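PDB 1PSW: lipopolysaccharide heptosyltransferase 2 from Escherichia coli, which catalyses transfer of the second heptose from ADP-L-glycero-beta-D-manno-heptose to the heptosyl-Kdo2-lipid A module, building the core oligosaccharide of lipopolysaccharide. Local coordinates for residues 92-97 and 111-116; 134-139 and 149-154; 254-259 and 273-278. All coordinates share one frame; numbering follows the deposited sequence.

Two parallel sheets, each with strand order 3-2-1-4-5-6, make up this GT-B enzyme, and the three contacts sample both halves and the route between them. They follow one another in series along the chain. Contact 1 lies at the far flank of the first sheet, beside strands 83-86 and 104-108. Contact 2 joins helix 131-137 to the connecting chain, its centre about 23 Å from that of contact 1. Contact 3 pairs two helices of the second half, with its centre about 24 Å from contact 2 and 32 Å from contact 1. Helix 11-27 touches I136 and A139 of contact 2 and V275 of contact 3, so this N-terminal helix lies against parts of both.

Contact 1. Residues 92-97 and 111-116; sequences KSALVP and EMRYGL
The carbonyl oxygen of L116 takes two hydrogen bonds: one water donates to L116 O at 2.6 Å, and R105 NE provides the other. The same water also donates to A94 O, again at 2.6 Å, and so bridges two main-chain carbonyls that cannot bond to each other directly. Beside this bridge the contact is apolar. The methyl group of A94 meets L116 at the base of its side chain, with A94 CB only 3.4 Å from L116 CB, tighter than ordinary van der Waals packing. Because L116 CG lies beside its backbone N (chi1 -48°), anti to the carbonyl carbon, the isobutyl group is carried along the A94-L95 peptide rather than away from it. L116 CD1 lies over that peptide, 3.5 Å from L95 N, an amide already committed to K92 O within the turn. Both methyls of L116 also meet the L95 side chain, which crosses at a slant: L116 CD1 and L116 CD2 are each 3.6 Å from L95 CD2. R113 adds a looser contact, its CG 4.4 Å from A94 CB. With an alanine at L116, both methyl branches vanish, which would probably open a gap against the A94-L95 peptide and leave L95 CD2 without its mates. The 3-10 segment 92-94 runs into helix 95-99, with A94 and P97 resting on strand 83-86 and L95 touching R69 of helix 66-75, while 111-116 is part of the loop that joins strand 104-108 to strand 119-121.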
loop_
_atom_site.group_PDB
_atom_site.type_symbol
_atom_site.label_atom_id
_atom_site.label_comp_id
_atom_site.label_asym_id
_atom_site.label_seq_id
_atom_site.Cartn_x
_atom_site.Cartn_y
_atom_site.Cartn_z
ATOM N N LYS A 92 3.041 -20.505 10.016
ATOM C CA LYS A 92 3.889 -19.985 11.080
ATOM C C LYS A 92 3.483 -18.603 11.589
ATOM O O LYS A 92 3.759 -18.262 12.742
ATOM C CB LYS A 92 5.343 -19.943 10.612
ATOM C CG LYS A 92 5.615 -18.932 9.516
ATOM C CD LYS A 92 7.068 -18.968 9.072
ATOM C CE LYS A 92 7.373 -17.823 8.116
ATOM N NZ LYS A 92 8.797 -17.812 7.668
ATOM N N SER A 93 2.825 -17.809 10.746
ATOM C CA SER A 93 2.419 -16.463 11.158
ATOM C C SER A 93 1.425 -16.454 12.320
ATOM O O SER A 93 1.328 -15.465 13.042
ATOM C CB SER A 93 1.833 -15.683 9.969
ATOM O OG SER A 93 0.529 -16.133 9.633
ATOM N N ALA A 94 0.695 -17.549 12.514
ATOM C CA ALA A 94 -0.269 -17.609 13.607
ATOM C C ALA A 94 0.287 -18.259 14.876
ATOM O O ALA A 94 -0.448 -18.482 15.840
ATOM C CB ALA A 94 -1.526 -18.340 13.150
ATOM N N LEU A 95 1.583 -18.549 14.885
ATOM C CA LEU A 95 2.207 -19.179 16.045
ATOM C C LEU A 95 2.336 -18.242 17.245
ATOM O O LEU A 95 1.940 -18.592 18.359
ATOM C CB LEU A 95 3.587 -19.726 15.664
ATOM C CG LEU A 95 3.580 -21.021 14.839
ATOM C CD1 LEU A 95 4.996 -21.371 14.397
ATOM C CD2 LEU A 95 2.984 -22.149 15.677
ATOM N N VAL A 96 2.884 -17.053 17.022
ATOM C CA VAL A 96 3.071 -16.086 18.097
ATOM C C VAL A 96 1.845 -15.869 18.982
ATOM O O VAL A 96 1.943 -15.951 20.206
ATOM C CB VAL A 96 3.535 -14.726 17.540
ATOM C CG1 VAL A 96 3.506 -13.668 18.632
ATOM C CG2 VAL A 96 4.940 -14.857 16.984
ATOM N N PRO A 97 0.676 -15.587 18.382
ATOM C CA PRO A 97 -0.535 -15.366 19.179
ATOM C C PRO A 97 -0.845 -16.502 20.150
ATOM O O PRO A 97 -1.330 -16.270 21.262
ATOM C CB PRO A 97 -1.620 -15.204 18.119
ATOM C CG PRO A 97 -0.880 -14.568 16.999
ATOM C CD PRO A 97 0.394 -15.376 16.952
ATOM N N GLU A 111 -3.255 -21.481 5.459
ATOM C CA GLU A 111 -2.606 -22.788 5.394
ATOM C C GLU A 111 -3.071 -23.711 6.513
ATOM O O GLU A 111 -2.276 -24.121 7.359
ATOM C CB GLU A 111 -1.087 -22.650 5.481
ATOM C CG GLU A 111 -0.475 -21.685 4.492
ATOM C CD GLU A 111 1.040 -21.803 4.436
ATOM O OE1 GLU A 111 1.667 -22.008 5.500
ATOM O OE2 GLU A 111 1.604 -21.675 3.328
HETATM N N MSE A 112 -4.365 -24.020 6.517
HETATM C CA MSE A 112 -4.956 -24.911 7.512
HETATM C C MSE A 112 -4.562 -24.563 8.942
HETATM O O MSE A 112 -4.006 -25.399 9.651
HETATM C CB MSE A 112 -4.543 -26.357 7.228
HETATM C CG MSE A 112 -4.649 -26.778 5.769
HETATM SE SE MSE A 112 -6.400 -26.455 5.008
HETATM C CE MSE A 112 -5.861 -25.303 3.545
ATOM N N ARG A 113 -4.856 -23.340 9.372
ATOM C CA ARG A 113 -4.507 -22.917 10.723
ATOM C C ARG A 113 -5.562 -23.285 11.764
ATOM O O ARG A 113 -5.862 -22.494 12.658
ATOM C CB ARG A 113 -4.257 -21.408 10.746
ATOM C CG ARG A 113 -3.023 -20.981 9.962
ATOM C CD ARG A 113 -3.365 -19.973 8.874
ATOM N NE ARG A 113 -3.924 -18.741 9.424
ATOM C CZ ARG A 113 -4.386 -17.732 8.691
ATOM N NH1 ARG A 113 -4.359 -17.804 7.370
ATOM N NH2 ARG A 113 -4.876 -16.647 9.273
ATOM N N TYR A 114 -6.107 -24.493 11.660
ATOM C CA TYR A 114 -7.132 -24.945 12.596
ATOM C C TYR A 114 -6.689 -25.013 14.055
ATOM O O TYR A 114 -7.521 -25.092 14.954
ATOM C CB TYR A 114 -7.680 -26.308 12.171
ATOM C CG TYR A 114 -8.623 -26.244 10.999
ATOM C CD1 TYR A 114 -8.223 -26.658 9.727
ATOM C CD2 TYR A 114 -9.926 -25.772 11.162
ATOM C CE1 TYR A 114 -9.104 -26.604 8.651
ATOM C CE2 TYR A 114 -10.806 -25.715 10.089
ATOM C CZ TYR A 114 -10.392 -26.133 8.840
ATOM O OH TYR A 114 -11.271 -26.091 7.783
ATOM N N GLY A 115 -5.387 -24.992 14.296
ATOM C CA GLY A 115 -4.922 -25.046 15.669
ATOM C C GLY A 115 -4.572 -23.682 16.234
ATOM O O GLY A 115 -5.037 -23.291 17.308
ATOM N N LEU A 116 -3.749 -22.948 15.498
ATOM C CA LEU A 116 -3.318 -21.631 15.928
ATOM C C LEU A 116 -4.468 -20.636 15.991
ATOM O O LEU A 116 -4.378 -19.628 16.687
ATOM C CB LEU A 116 -2.232 -21.124 14.985
ATOM C CG LEU A 116 -1.124 -22.139 14.701
ATOM C CD1 LEU A 116 -0.043 -21.475 13.871
ATOM C CD2 LEU A 116 -0.539 -22.661 16.011
HETATM O O HOH W 1 -2.792 -17.575 16.571
#

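Contact 2. Residues 134-139 and 149-154; sequences RYIALA and QDLPQP
I136 presents its short branch to L151, the residue of 149-154 that carries the whole contact. With I136 CG1 beside the backbone N (chi1 -71°), the CG2 methyl is left anti to that nitrogen, and it approaches the fork of the leucine. I136 CG2 lies 4.0 Å from L151 CD2 and only slightly farther, 4.1 Å, from L151 CD1, so one methyl touches both branch ends while the two side chains meet at a slant. At A137 the backbone itself forms the surface: L151 CD2 comes to 3.9 Å from A137 CA, closer than the 4.3 Å that separates it from A137 CB. The leucine tip therefore sits where the two consecutive residues meet, and all three are buried. Just beyond, A139 N bonds to I136 O (3.1 Å), and A139 O is taken by the hydroxyl of Y28. L151 thus packs a later part of the chain onto helix 131-137, which itself rests on the first half of the protein: I136 touches S19 of helix 11-27, and A137 lies on W108 at the end of strand 104-108. Strand 119-121 is the last of the first sheet and strand 182-186 the opening strand of the second; both segments belong to the chain between them, the connection between the two Rossmann-like domains of a GT-B glycosyltransferase.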
loop_
_atom_site.group_PDB
_atom_site.type_symbol
_atom_site.label_atom_id
_atom_site.label_comp_id
_atom_site.label_asym_id
_atom_site.label_seq_id
_atom_site.Cartn_x
_atom_site.Cartn_y
_atom_site.Cartn_z
ATOM N N ARG A 134 -12.239 -8.678 2.758
ATOM C CA ARG A 134 -11.786 -9.816 3.545
ATOM C C ARG A 134 -11.166 -9.403 4.872
ATOM O O ARG A 134 -11.342 -10.088 5.881
ATOM C CB ARG A 134 -10.798 -10.669 2.743
ATOM C CG ARG A 134 -11.434 -11.272 1.499
ATOM C CD ARG A 134 -10.486 -12.171 0.720
ATOM N NE ARG A 134 -11.071 -12.514 -0.572
ATOM C CZ ARG A 134 -10.483 -13.269 -1.495
ATOM N NH1 ARG A 134 -9.277 -13.780 -1.274
ATOM N NH2 ARG A 134 -11.099 -13.497 -2.651
ATOM N N TYR A 135 -10.437 -8.291 4.885
ATOM C CA TYR A 135 -9.830 -7.819 6.129
ATOM C C TYR A 135 -10.903 -7.284 7.060
ATOM O O TYR A 135 -10.942 -7.618 8.241
ATOM C CB TYR A 135 -8.802 -6.712 5.866
ATOM C CG TYR A 135 -7.464 -7.212 5.378
ATOM C CD1 TYR A 135 -7.026 -8.506 5.672
ATOM C CD2 TYR A 135 -6.612 -6.378 4.658
ATOM C CE1 TYR A 135 -5.775 -8.952 5.258
ATOM C CE2 TYR A 135 -5.360 -6.817 4.242
ATOM C CZ TYR A 135 -4.948 -8.109 4.548
ATOM O OH TYR A 135 -3.708 -8.551 4.142
ATOM N N ILE A 136 -11.775 -6.446 6.513
ATOM C CA ILE A 136 -12.852 -5.844 7.281
ATOM C C ILE A 136 -13.758 -6.896 7.924
ATOM O O ILE A 136 -14.150 -6.755 9.074
ATOM C CB ILE A 136 -13.700 -4.901 6.390
ATOM C CG1 ILE A 136 -12.892 -3.642 6.053
ATOM C CG2 ILE A 136 -15.008 -4.557 7.083
ATOM C CD1 ILE A 136 -13.567 -2.705 5.047
ATOM N N ALA A 137 -14.086 -7.946 7.179
ATOM C CA ALA A 137 -14.956 -9.009 7.680
ATOM C C ALA A 137 -14.473 -9.642 8.989
ATOM O O ALA A 137 -15.286 -10.122 9.789
ATOM C CB ALA A 137 -15.118 -10.091 6.624
ATOM N N LEU A 138 -13.163 -9.648 9.215
ATOM C CA LEU A 138 -12.618 -10.255 10.429
ATOM C C LEU A 138 -13.003 -9.542 11.721
ATOM O O LEU A 138 -12.938 -10.129 12.799
ATOM C CB LEU A 138 -11.094 -10.350 10.341
ATOM C CG LEU A 138 -10.532 -11.198 9.197
ATOM C CD1 LEU A 138 -9.013 -11.199 9.288
ATOM C CD2 LEU A 138 -11.073 -12.625 9.266
ATOM N N ALA A 139 -13.404 -8.280 11.611
ATOM C CA ALA A 139 -13.791 -7.502 12.779
ATOM C C ALA A 139 -15.195 -7.871 13.251
ATOM O O ALA A 139 -15.647 -7.399 14.295
ATOM C CB ALA A 139 -13.727 -6.010 12.458
ATOM N N GLN A 149 -21.760 -8.225 0.923
ATOM C CA GLN A 149 -22.951 -7.383 0.953
ATOM C C GLN A 149 -23.493 -7.222 2.368
ATOM O O GLN A 149 -24.210 -6.264 2.644
ATOM C CB GLN A 149 -24.032 -7.965 0.040
ATOM C CG GLN A 149 -25.340 -7.170 0.013
ATOM C CD GLN A 149 -25.138 -5.695 -0.323
ATOM O OE1 GLN A 149 -24.429 -5.354 -1.274
ATOM N NE2 GLN A 149 -25.777 -4.815 0.448
ATOM N N ASP A 150 -23.157 -8.151 3.262
ATOM C CA ASP A 150 -23.620 -8.064 4.643
ATOM C C ASP A 150 -22.827 -7.065 5.475
ATOM O O ASP A 150 -23.253 -6.683 6.564
ATOM C CB ASP A 150 -23.552 -9.425 5.333
ATOM C CG ASP A 150 -24.489 -10.435 4.717
ATOM O OD1 ASP A 150 -25.570 -10.027 4.240
ATOM O OD2 ASP A 150 -24.145 -11.630 4.722
ATOM N N LEU A 151 -21.672 -6.643 4.974
ATOM C CA LEU A 151 -20.845 -5.700 5.708
ATOM C C LEU A 151 -21.518 -4.353 5.894
ATOM O O LEU A 151 -22.020 -3.762 4.935
ATOM C CB LEU A 151 -19.510 -5.493 4.993
ATOM C CG LEU A 151 -18.530 -6.660 4.991
ATOM C CD1 LEU A 151 -17.323 -6.290 4.142
ATOM C CD2 LEU A 151 -18.107 -6.986 6.423
ATOM N N PRO A 152 -21.550 -3.854 7.140
ATOM C CA PRO A 152 -22.171 -2.554 7.406
ATOM C C PRO A 152 -21.518 -1.485 6.530
ATOM O O PRO A 152 -20.293 -1.396 6.460
ATOM C CB PRO A 152 -21.887 -2.342 8.890
ATOM C CG PRO A 152 -21.932 -3.730 9.432
ATOM C CD PRO A 152 -21.154 -4.514 8.399
ATOM N N GLN A 153 -22.342 -0.682 5.866
ATOM C CA GLN A 153 -21.855 0.371 4.990
ATOM C C GLN A 153 -21.979 1.720 5.691
ATOM O O GLN A 153 -22.828 1.898 6.560
ATOM C CB GLN A 153 -22.669 0.381 3.691
ATOM C CG GLN A 153 -22.532 -0.895 2.862
ATOM C CD GLN A 153 -21.308 -0.886 1.964
ATOM O OE1 GLN A 153 -20.719 -1.931 1.692
ATOM N NE2 GLN A 153 -20.933 0.292 1.483
ATOM N N PRO A 154 -21.122 2.688 5.331
ATOM C CA PRO A 154 -20.055 2.581 4.331
ATOM C C PRO A 154 -18.824 1.884 4.899
ATOM O O PRO A 154 -18.582 1.932 6.105
ATOM C CB PRO A 154 -19.769 4.040 3.986
ATOM C CG PRO A 154 -19.978 4.721 5.304
ATOM C CD PRO A 154 -21.265 4.083 5.787
#

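Contact 3. Residues 254-259 and 273-278; sequences QAVILI and MHVAAA
V275 is the residue of 273-278 that meets two partners across the contact, V256 and I259, one helical turn apart on the facing helix. V275 points its side chain toward helix 252-260. Its CG1 methyl, anti to the backbone N (chi1 174°), does the touching and lies 3.9 Å from V256 CG2. The same methyl has I259 CD1 at 4.1 Å, and both partner side chains cross that of V275 at about a right angle. Next comes A276, whose small side chain lets I259 come close to the main chain. I259 CG2, set anti to its backbone nitrogen, is 3.9 Å from A276 CA and 4.0 Å from A276 CB. I259 thus divides its work, the end of its long branch going to V275 and its short branch to A276. The whole interface is apolar and buried. The two short helical segments pass at 9.9 Å between axes with a crossing angle of -55°, and the closest CA pair is I259 and A276, 6.4 Å apart. Other faces of 273-278 serve other neighbours: M273 (selenomethionine in this crystal) packs on strand 283-287, and H274 on M15 and M16 of helix 11-27. Helix 252-260 leads from edge strand 243-245 to the inner strand 264-268, and helix 271-278 joins that strand to its parallel neighbour 283-287. The second of these links is a beta-alpha-beta unit, and the packing of successive connecting helices belongs to the Rossmann-like C-terminal domain of the GT-B fold, here pressed through V275 and H274 against helix 11-27 of the N-terminal half.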
loop_
_atom_site.group_PDB
_atom_site.type_symbol
_atom_site.label_atom_id
_atom_site.label_comp_id
_atom_site.label_asym_id
_atom_site.label_seq_id
_atom_site.Cartn_x
_atom_site.Cartn_y
_atom_site.Cartn_z
ATOM N N GLN A 254 8.531 8.796 4.993
ATOM C CA GLN A 254 8.934 9.903 4.147
ATOM C C GLN A 254 8.292 9.767 2.766
ATOM O O GLN A 254 7.929 10.768 2.142
ATOM C CB GLN A 254 10.447 9.932 4.021
ATOM C CG GLN A 254 11.126 10.158 5.342
ATOM C CD GLN A 254 12.611 9.930 5.278
ATOM O OE1 GLN A 254 13.070 8.881 4.824
ATOM N NE2 GLN A 254 13.379 10.910 5.737
ATOM N N ALA A 255 8.157 8.533 2.288
ATOM C CA ALA A 255 7.530 8.293 0.994
ATOM C C ALA A 255 6.076 8.757 1.026
ATOM O O ALA A 255 5.595 9.379 0.080
ATOM C CB ALA A 255 7.603 6.806 0.636
ATOM N N VAL A 256 5.377 8.443 2.116
ATOM C CA VAL A 256 3.977 8.837 2.275
ATOM C C VAL A 256 3.842 10.354 2.174
ATOM O O VAL A 256 2.977 10.870 1.472
ATOM C CB VAL A 256 3.428 8.402 3.642
ATOM C CG1 VAL A 256 2.113 9.105 3.911
ATOM C CG2 VAL A 256 3.232 6.878 3.660
ATOM N N ILE A 257 4.706 11.063 2.892
ATOM C CA ILE A 257 4.698 12.520 2.899
ATOM C C ILE A 257 4.957 13.096 1.501
ATOM O O ILE A 257 4.205 13.935 1.027
ATOM C CB ILE A 257 5.763 13.069 3.895
ATOM C CG1 ILE A 257 5.380 12.680 5.332
ATOM C CG2 ILE A 257 5.871 14.585 3.753
ATOM C CD1 ILE A 257 6.513 12.810 6.342
ATOM N N LEU A 258 6.005 12.612 0.840
ATOM C CA LEU A 258 6.346 13.106 -0.503
ATOM C C LEU A 258 5.265 12.821 -1.551
ATOM O O LEU A 258 5.005 13.646 -2.427
ATOM C CB LEU A 258 7.689 12.528 -0.956
ATOM C CG LEU A 258 8.893 13.060 -0.164
ATOM C CD1 LEU A 258 10.166 12.315 -0.550
ATOM C CD2 LEU A 258 9.058 14.558 -0.414
ATOM N N ILE A 259 4.667 11.640 -1.475
ATOM C CA ILE A 259 3.596 11.293 -2.389
ATOM C C ILE A 259 2.439 12.281 -2.172
ATOM O O ILE A 259 1.839 12.777 -3.129
ATOM C CB ILE A 259 3.131 9.826 -2.153
ATOM C CG1 ILE A 259 4.190 8.875 -2.722
ATOM C CG2 ILE A 259 1.760 9.574 -2.821
ATOM C CD1 ILE A 259 3.973 7.409 -2.388
HETATM N N MSE A 273 0.852 2.167 -5.035
HETATM C CA MSE A 273 -0.396 2.624 -5.640
HETATM C C MSE A 273 -1.409 2.813 -4.511
HETATM O O MSE A 273 -2.088 3.832 -4.423
HETATM C CB MSE A 273 -0.933 1.574 -6.614
HETATM C CG MSE A 273 -2.252 1.949 -7.292
HETATM SE SE MSE A 273 -2.954 0.527 -8.421
HETATM C CE MSE A 273 -3.734 -0.501 -6.909
ATOM N N HIS A 274 -1.502 1.808 -3.651
ATOM C CA HIS A 274 -2.425 1.847 -2.518
ATOM C C HIS A 274 -2.141 2.996 -1.563
ATOM O O HIS A 274 -3.066 3.559 -0.970
ATOM C CB HIS A 274 -2.392 0.506 -1.794
ATOM C CG HIS A 274 -2.845 -0.622 -2.659
ATOM N ND1 HIS A 274 -4.133 -0.710 -3.137
ATOM C CD2 HIS A 274 -2.159 -1.634 -3.238
ATOM C CE1 HIS A 274 -4.221 -1.723 -3.981
ATOM N NE2 HIS A 274 -3.036 -2.299 -4.060
ATOM N N VAL A 275 -0.867 3.344 -1.417
ATOM C CA VAL A 275 -0.491 4.452 -0.557
ATOM C C VAL A 275 -1.038 5.753 -1.156
ATOM O O VAL A 275 -1.666 6.540 -0.452
ATOM C CB VAL A 275 1.048 4.541 -0.394
ATOM C CG1 VAL A 275 1.424 5.796 0.385
ATOM C CG2 VAL A 275 1.563 3.298 0.340
ATOM N N ALA A 276 -0.811 5.969 -2.452
ATOM C CA ALA A 276 -1.300 7.172 -3.127
ATOM C C ALA A 276 -2.830 7.259 -3.028
ATOM O O ALA A 276 -3.389 8.335 -2.799
ATOM C CB ALA A 276 -0.860 7.161 -4.596
ATOM N N ALA A 277 -3.499 6.121 -3.193
ATOM C CA ALA A 277 -4.959 6.051 -3.115
ATOM C C ALA A 277 -5.459 6.463 -1.728
ATOM O O ALA A 277 -6.460 7.161 -1.606
ATOM C CB ALA A 277 -5.436 4.629 -3.445
ATOM N N ALA A 278 -4.758 6.018 -0.688
ATOM C CA ALA A 278 -5.121 6.337 0.687
ATOM C C ALA A 278 -4.954 7.824 0.958
ATOM O O ALA A 278 -5.665 8.391 1.786
ATOM C CB ALA A 278 -4.256 5.531 1.648
#